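Local atomic coordinates of putative dehydrogenase (Pseudomonas fluorescens, PDB entry 6UUG), a protein that acts as the methanesulfinate monooxygenase MsuC, part of a two-component flavin-dependent system in bacterial sulfur assimilation. Residues S172-L177 and I195-S200; S200-H205 and A221-V226. All blocks are in the same frame, centred on the assembly; numbering follows the deposited sequence.

Contact 1 of 2, residues S172-L177 and I195-S200; sequences SDSQML and IPSGRS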
loop_
_atom_site.group_PDB
_atom_site.type_symbol
_atom_site.label_atom_id
_atom_site.label_comp_id
_atom_site.label_asym_id
_atom_site.label_seq_id
_atom_site.Cartn_x
_atom_site.Cartn_y
_atom_site.Cartn_z
ATOM N N SER A 172 -36.565 0.882 -16.703
ATOM C CA SER A 172 -37.110 1.761 -17.725
ATOM C C SER A 172 -36.735 1.259 -19.113
ATOM O O SER A 172 -35.668 0.672 -19.317
ATOM C CB SER A 172 -36.595 3.185 -17.531
ATOM O OG SER A 172 -36.760 3.581 -16.185
ATOM N N ASP A 173 -37.630 1.498 -20.073
ATOM C CA ASP A 173 -37.435 1.057 -21.452
ATOM C C ASP A 173 -37.179 -0.449 -21.525
ATOM O O ASP A 173 -36.402 -0.926 -22.351
ATOM C CB ASP A 173 -36.302 1.841 -22.120
ATOM C CG ASP A 173 -36.159 1.532 -23.595
ATOM O OD1 ASP A 173 -37.182 1.593 -24.321
ATOM O OD2 ASP A 173 -35.021 1.226 -24.025
ATOM N N SER A 174 -37.814 -1.213 -20.651
ATOM C CA SER A 174 -37.681 -2.661 -20.685
ATOM C C SER A 174 -39.009 -3.291 -21.076
ATOM O O SER A 174 -40.074 -2.674 -20.969
ATOM C CB SER A 174 -37.202 -3.220 -19.337
ATOM O OG SER A 174 -38.225 -3.197 -18.352
ATOM N N GLN A 175 -38.925 -4.527 -21.558
ATOM C CA GLN A 175 -40.107 -5.299 -21.919
ATOM C C GLN A 175 -40.541 -6.257 -20.824
ATOM O O GLN A 175 -41.746 -6.484 -20.642
ATOM C CB GLN A 175 -39.850 -6.081 -23.216
ATOM C CG GLN A 175 -39.945 -5.246 -24.495
ATOM C CD GLN A 175 -38.948 -4.109 -24.548
ATOM O OE1 GLN A 175 -37.735 -4.326 -24.624
ATOM N NE2 GLN A 175 -39.456 -2.875 -24.515
ATOM N N MET A 176 -39.591 -6.814 -20.081
ATOM C CA MET A 176 -39.879 -7.749 -19.009
ATOM C C MET A 176 -39.071 -7.352 -17.785
ATOM O O MET A 176 -37.992 -6.760 -17.905
ATOM C CB MET A 176 -39.549 -9.195 -19.410
ATOM C CG MET A 176 -40.423 -9.774 -20.523
ATOM S SD MET A 176 -42.120 -10.093 -19.981
ATOM C CE MET A 176 -41.877 -11.356 -18.732
ATOM N N LEU A 177 -39.617 -7.673 -16.609
ATOM C CA LEU A 177 -38.976 -7.419 -15.324
ATOM C C LEU A 177 -38.948 -8.693 -14.500
ATOM O O LEU A 177 -39.877 -9.505 -14.541
ATOM C CB LEU A 177 -39.710 -6.356 -14.492
ATOM C CG LEU A 177 -39.884 -4.937 -14.987
ATOM C CD1 LEU A 177 -40.741 -4.196 -13.981
ATOM C CD2 LEU A 177 -38.523 -4.281 -15.124
ATOM N N ILE A 195 -42.549 -10.651 -15.057
ATOM C CA ILE A 195 -43.797 -10.018 -15.486
ATOM C C ILE A 195 -43.496 -8.893 -16.462
ATOM O O ILE A 195 -42.393 -8.324 -16.463
ATOM C CB ILE A 195 -44.612 -9.480 -14.288
ATOM C CG1 ILE A 195 -43.814 -8.452 -13.492
ATOM C CG2 ILE A 195 -45.075 -10.620 -13.382
ATOM C CD1 ILE A 195 -44.572 -7.924 -12.283
ATOM N N PRO A 196 -44.451 -8.571 -17.340
ATOM C CA PRO A 196 -44.233 -7.485 -18.304
ATOM C C PRO A 196 -44.016 -6.161 -17.593
ATOM O O PRO A 196 -44.680 -5.853 -16.599
ATOM C CB PRO A 196 -45.526 -7.471 -19.130
ATOM C CG PRO A 196 -46.114 -8.814 -18.944
ATOM C CD PRO A 196 -45.745 -9.242 -17.554
ATOM N N SER A 197 -43.071 -5.368 -18.114
ATOM C CA SER A 197 -42.705 -4.130 -17.436
ATOM C C SER A 197 -43.800 -3.079 -17.521
ATOM O O SER A 197 -43.828 -2.172 -16.687
ATOM C CB SER A 197 -41.406 -3.571 -18.015
ATOM O OG SER A 197 -40.467 -4.617 -18.202
ATOM N N GLY A 198 -44.688 -3.174 -18.500
ATOM C CA GLY A 198 -45.783 -2.230 -18.604
ATOM C C GLY A 198 -47.085 -2.678 -17.977
ATOM O O GLY A 198 -48.121 -2.045 -18.219
ATOM N N ARG A 199 -47.073 -3.743 -17.178
ATOM C CA ARG A 199 -48.305 -4.250 -16.592
ATOM C C ARG A 199 -48.948 -3.208 -15.683
ATOM O O ARG A 199 -48.262 -2.483 -14.958
ATOM C CB ARG A 199 -48.034 -5.528 -15.805
ATOM C CG ARG A 199 -49.247 -6.022 -15.038
ATOM C CD ARG A 199 -49.095 -7.457 -14.637
ATOM N NE ARG A 199 -49.075 -8.339 -15.798
ATOM C CZ ARG A 199 -48.782 -9.630 -15.728
ATOM N NH1 ARG A 199 -48.475 -10.167 -14.558
ATOM N NH2 ARG A 199 -48.780 -10.383 -16.819
ATOM N N SER A 200 -50.280 -3.150 -15.725
ATOM C CA SER A 200 -51.039 -2.205 -14.913
ATOM C C SER A 200 -50.648 -2.290 -13.444
ATOM O O SER A 200 -50.543 -3.379 -12.872
ATOM C CB SER A 200 -52.538 -2.470 -15.069
ATOM O OG SER A 200 -53.280 -1.618 -14.214
#

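Contact 2 of 2, residues S200-H205 and A221-V226; sequences SGITLH and ATFERV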
loop_
_atom_site.group_PDB
_atom_site.type_symbol
_atom_site.label_atom_id
_atom_site.label_comp_id
_atom_site.label_asym_id
_atom_site.label_seq_id
_atom_site.Cartn_x
_atom_site.Cartn_y
_atom_site.Cartn_z
ATOM N N SER A 200 -50.280 -3.150 -15.725
ATOM C CA SER A 200 -51.039 -2.205 -14.913
ATOM C C SER A 200 -50.648 -2.290 -13.444
ATOM O O SER A 200 -50.543 -3.379 -12.872
ATOM C CB SER A 200 -52.538 -2.470 -15.069
ATOM O OG SER A 200 -53.280 -1.618 -14.214
ATOM N N GLY A 201 -50.439 -1.129 -12.830
ATOM C CA GLY A 201 -50.060 -1.060 -11.437
ATOM C C GLY A 201 -48.587 -0.815 -11.188
ATOM O O GLY A 201 -48.210 -0.541 -10.042
ATOM N N ILE A 202 -47.745 -0.908 -12.215
ATOM C CA ILE A 202 -46.315 -0.660 -12.083
ATOM C C ILE A 202 -46.031 0.778 -12.471
ATOM O O ILE A 202 -46.379 1.212 -13.577
ATOM C CB ILE A 202 -45.492 -1.626 -12.952
ATOM C CG1 ILE A 202 -45.750 -3.077 -12.541
ATOM C CG2 ILE A 202 -44.005 -1.291 -12.842
ATOM C CD1 ILE A 202 -44.986 -4.072 -13.376
ATOM N N THR A 203 -45.388 1.516 -11.570
ATOM C CA THR A 203 -44.953 2.884 -11.826
ATOM C C THR A 203 -43.447 2.953 -11.615
ATOM O O THR A 203 -42.972 2.837 -10.482
ATOM C CB THR A 203 -45.669 3.870 -10.911
ATOM O OG1 THR A 203 -47.076 3.816 -11.173
ATOM C CG2 THR A 203 -45.158 5.273 -11.163
ATOM N N LEU A 204 -42.705 3.135 -12.707
ATOM C CA LEU A 204 -41.246 3.220 -12.679
ATOM C C LEU A 204 -40.850 4.693 -12.607
ATOM O O LEU A 204 -41.053 5.446 -13.565
ATOM C CB LEU A 204 -40.647 2.543 -13.910
ATOM C CG LEU A 204 -41.073 1.103 -14.204
ATOM C CD1 LEU A 204 -40.519 0.638 -15.542
ATOM C CD2 LEU A 204 -40.633 0.169 -13.088
ATOM N N HIS A 205 -40.268 5.100 -11.475
ATOM C CA HIS A 205 -40.075 6.523 -11.208
ATOM C C HIS A 205 -38.932 7.130 -12.009
ATOM O O HIS A 205 -39.003 8.311 -12.368
ATOM C CB HIS A 205 -39.844 6.742 -9.717
ATOM C CG HIS A 205 -41.000 6.320 -8.870
ATOM N ND1 HIS A 205 -42.297 6.687 -9.156
ATOM C CD2 HIS A 205 -41.060 5.554 -7.756
ATOM C CE1 HIS A 205 -43.109 6.168 -8.251
ATOM N NE2 HIS A 205 -42.382 5.478 -7.389
ATOM N N ALA A 221 -39.487 2.116 -8.030
ATOM C CA ALA A 221 -40.737 1.662 -8.622
ATOM C C ALA A 221 -41.790 1.530 -7.531
ATOM O O ALA A 221 -41.476 1.220 -6.377
ATOM C CB ALA A 221 -40.581 0.324 -9.354
ATOM N N THR A 222 -43.043 1.773 -7.909
ATOM C CA THR A 222 -44.198 1.569 -7.045
ATOM C C THR A 222 -45.092 0.503 -7.664
ATOM O O THR A 222 -45.443 0.597 -8.844
ATOM C CB THR A 222 -44.985 2.870 -6.844
ATOM O OG1 THR A 222 -44.208 3.788 -6.064
ATOM C CG2 THR A 222 -46.299 2.598 -6.125
ATOM N N PHE A 223 -45.429 -0.518 -6.871
ATOM C CA PHE A 223 -46.327 -1.601 -7.260
ATOM C C PHE A 223 -47.676 -1.385 -6.584
ATOM O O PHE A 223 -47.760 -1.386 -5.352
ATOM C CB PHE A 223 -45.750 -2.962 -6.857
ATOM C CG PHE A 223 -44.640 -3.446 -7.746
ATOM C CD1 PHE A 223 -43.367 -2.914 -7.646
ATOM C CD2 PHE A 223 -44.869 -4.452 -8.668
ATOM C CE1 PHE A 223 -42.348 -3.365 -8.470
ATOM C CE2 PHE A 223 -43.858 -4.908 -9.492
ATOM C CZ PHE A 223 -42.599 -4.367 -9.396
ATOM N N GLU A 224 -48.727 -1.223 -7.384
ATOM C CA GLU A 224 -50.082 -0.989 -6.886
ATOM C C GLU A 224 -50.972 -2.149 -7.330
ATOM O O GLU A 224 -51.463 -2.153 -8.462
ATOM C CB GLU A 224 -50.625 0.345 -7.393
ATOM C CG GLU A 224 -51.894 0.791 -6.691
ATOM C CD GLU A 224 -51.634 1.243 -5.267
ATOM O OE1 GLU A 224 -50.934 2.265 -5.088
ATOM O OE2 GLU A 224 -52.119 0.569 -4.328
ATOM N N ARG A 225 -51.168 -3.125 -6.441
ATOM C CA ARG A 225 -51.996 -4.307 -6.708
ATOM C C ARG A 225 -51.655 -4.936 -8.061
ATOM O O ARG A 225 -52.528 -5.216 -8.887
ATOM C CB ARG A 225 -53.486 -3.963 -6.622
ATOM C CG ARG A 225 -53.954 -3.589 -5.222
ATOM C CD ARG A 225 -55.477 -3.533 -5.108
ATOM N NE ARG A 225 -56.102 -4.834 -5.339
ATOM C CZ ARG A 225 -56.919 -5.103 -6.353
ATOM N NH1 ARG A 225 -57.224 -4.154 -7.229
ATOM N NH2 ARG A 225 -57.440 -6.320 -6.487
ATOM N N VAL A 226 -50.364 -5.166 -8.285
ATOM C CA VAL A 226 -49.905 -5.694 -9.567
ATOM C C VAL A 226 -50.183 -7.187 -9.608
ATOM O O VAL A 226 -49.668 -7.947 -8.781
ATOM C CB VAL A 226 -48.413 -5.414 -9.787
ATOM C CG1 VAL A 226 -47.950 -6.069 -11.087
ATOM C CG2 VAL A 226 -48.152 -3.920 -9.788
#

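Contact 1 of 2, residues S172-L177 and I195-S200
Ser197 meets Ser174 hydroxyl to hydroxyl where the hairpin of strands 176-183 and 189-196 opens. Ser197 OG donates to Ser174 OG over 2.7 Å, and Ser174 OG is bonded in turn to the backbone oxygen of Ala171, so Ser174 joins the loop leading into strand 176-183 to the turn that begins at Pro196. Ser174 OG stands between its own backbone N and carbonyl carbon (chi1 74°), which lets it face both partners. The Ser197 hydroxyl also has an apolar neighbour, Leu177 CG, 3.3 Å from OG. Backbone bonds flank this centre. Ser197 N reaches Gln175 O at 3.1 Å from well above the carbonyl plane, whereas Leu177 and Ile195 form a regular antiparallel hydrogen-bonded pair, with Leu177 N 2.9 Å from Ile195 O and Ile195 N 3.0 Å from Leu177 O. Met176, bent at chi2 and chi3, curls back so that SD lies 3.8 Å from Pro196 CA and CE lies 3.7 Å from Ile195 C. Further out, Asp173 forms salt bridges with Lys58, Arg61 and Arg65, and Gln175 OE1 accepts from Arg65 and Phe138 N. Just past the last bridged pair, Met176 and Pro196, the hydroxyls thus add a side-chain link beside the final backbone bond, giving buried Ser197 OG a polar partner.

Contact 2 of 2, residues S200-H205 and A221-V226
His205 and Thr222 approach each other through a ring edge: NE2 lies 2.8 Å from Thr222 OG1, which sits near the imidazole plane, while Thr203 O lies over the centre of one face of the ring. His205 CG is anti to its carbonyl carbon, beside the backbone N (chi1 -62°), which brings the ring across to Thr222. Thr222 OG1 is also bonded to Lys164 NZ, so two side chains grip this hydroxyl. On the opposite face of the sheet from Thr203 and Thr222 lie Ile202, Leu204, Ala221 and Phe223. Ile202 and Phe223 run side by side, with Ile202 CG1 4.0 Å from Phe223 CE2, whereas Val226 crosses Ile202 at about a right angle and brings CG2 to 3.7 Å from the same CG1. Leu204 CD2 rests 3.7 Å from Ala221 CB. Val226 CG2 also reaches 3.4 Å from Gly201 O, at a glycine whose backbone (phi 101°) has no room for a side chain. With an alanine here, the loss of both Val226 methyls would probably leave Ile202 CG1 and Gly201 facing a gap. Paired bonds join Thr203 and Thr222, and Glu224 N donates to Gly201 O (2.8 Å) as the chain turns its corner. Strand 202-204 lies antiparallel to 221-228, which pairs with strands 159-162 and 164-165, while Ile195 of strand 189-196 packs on Ile202 and Val226.

How the contacts relate
The end of a hairpin contrasts with the pairing of a short strand, 202-204, along 221-228. Contact 1 lies at the open end of the hairpin of strands 176-183 and 189-196, mostly among buried residues; contact 2 joins strands separated by a long loop, and its polar side, with Thr203 and His205, is exposed. The first belongs to the sheet of 139-142, 176-183 and 189-196, the second to the sheet containing 221-228. Chain continuity unites them, because Ser200 ends one and begins the other. Packing does so too: Ile202 CD1 touches Pro196 O and Ile195 CD1, and Arg199 CD meets Val226 CG1. A hydroxyl pair beside backbone bonds marks contact 1, whereas contact 2 divides its two faces between polar bonding and apolar packing.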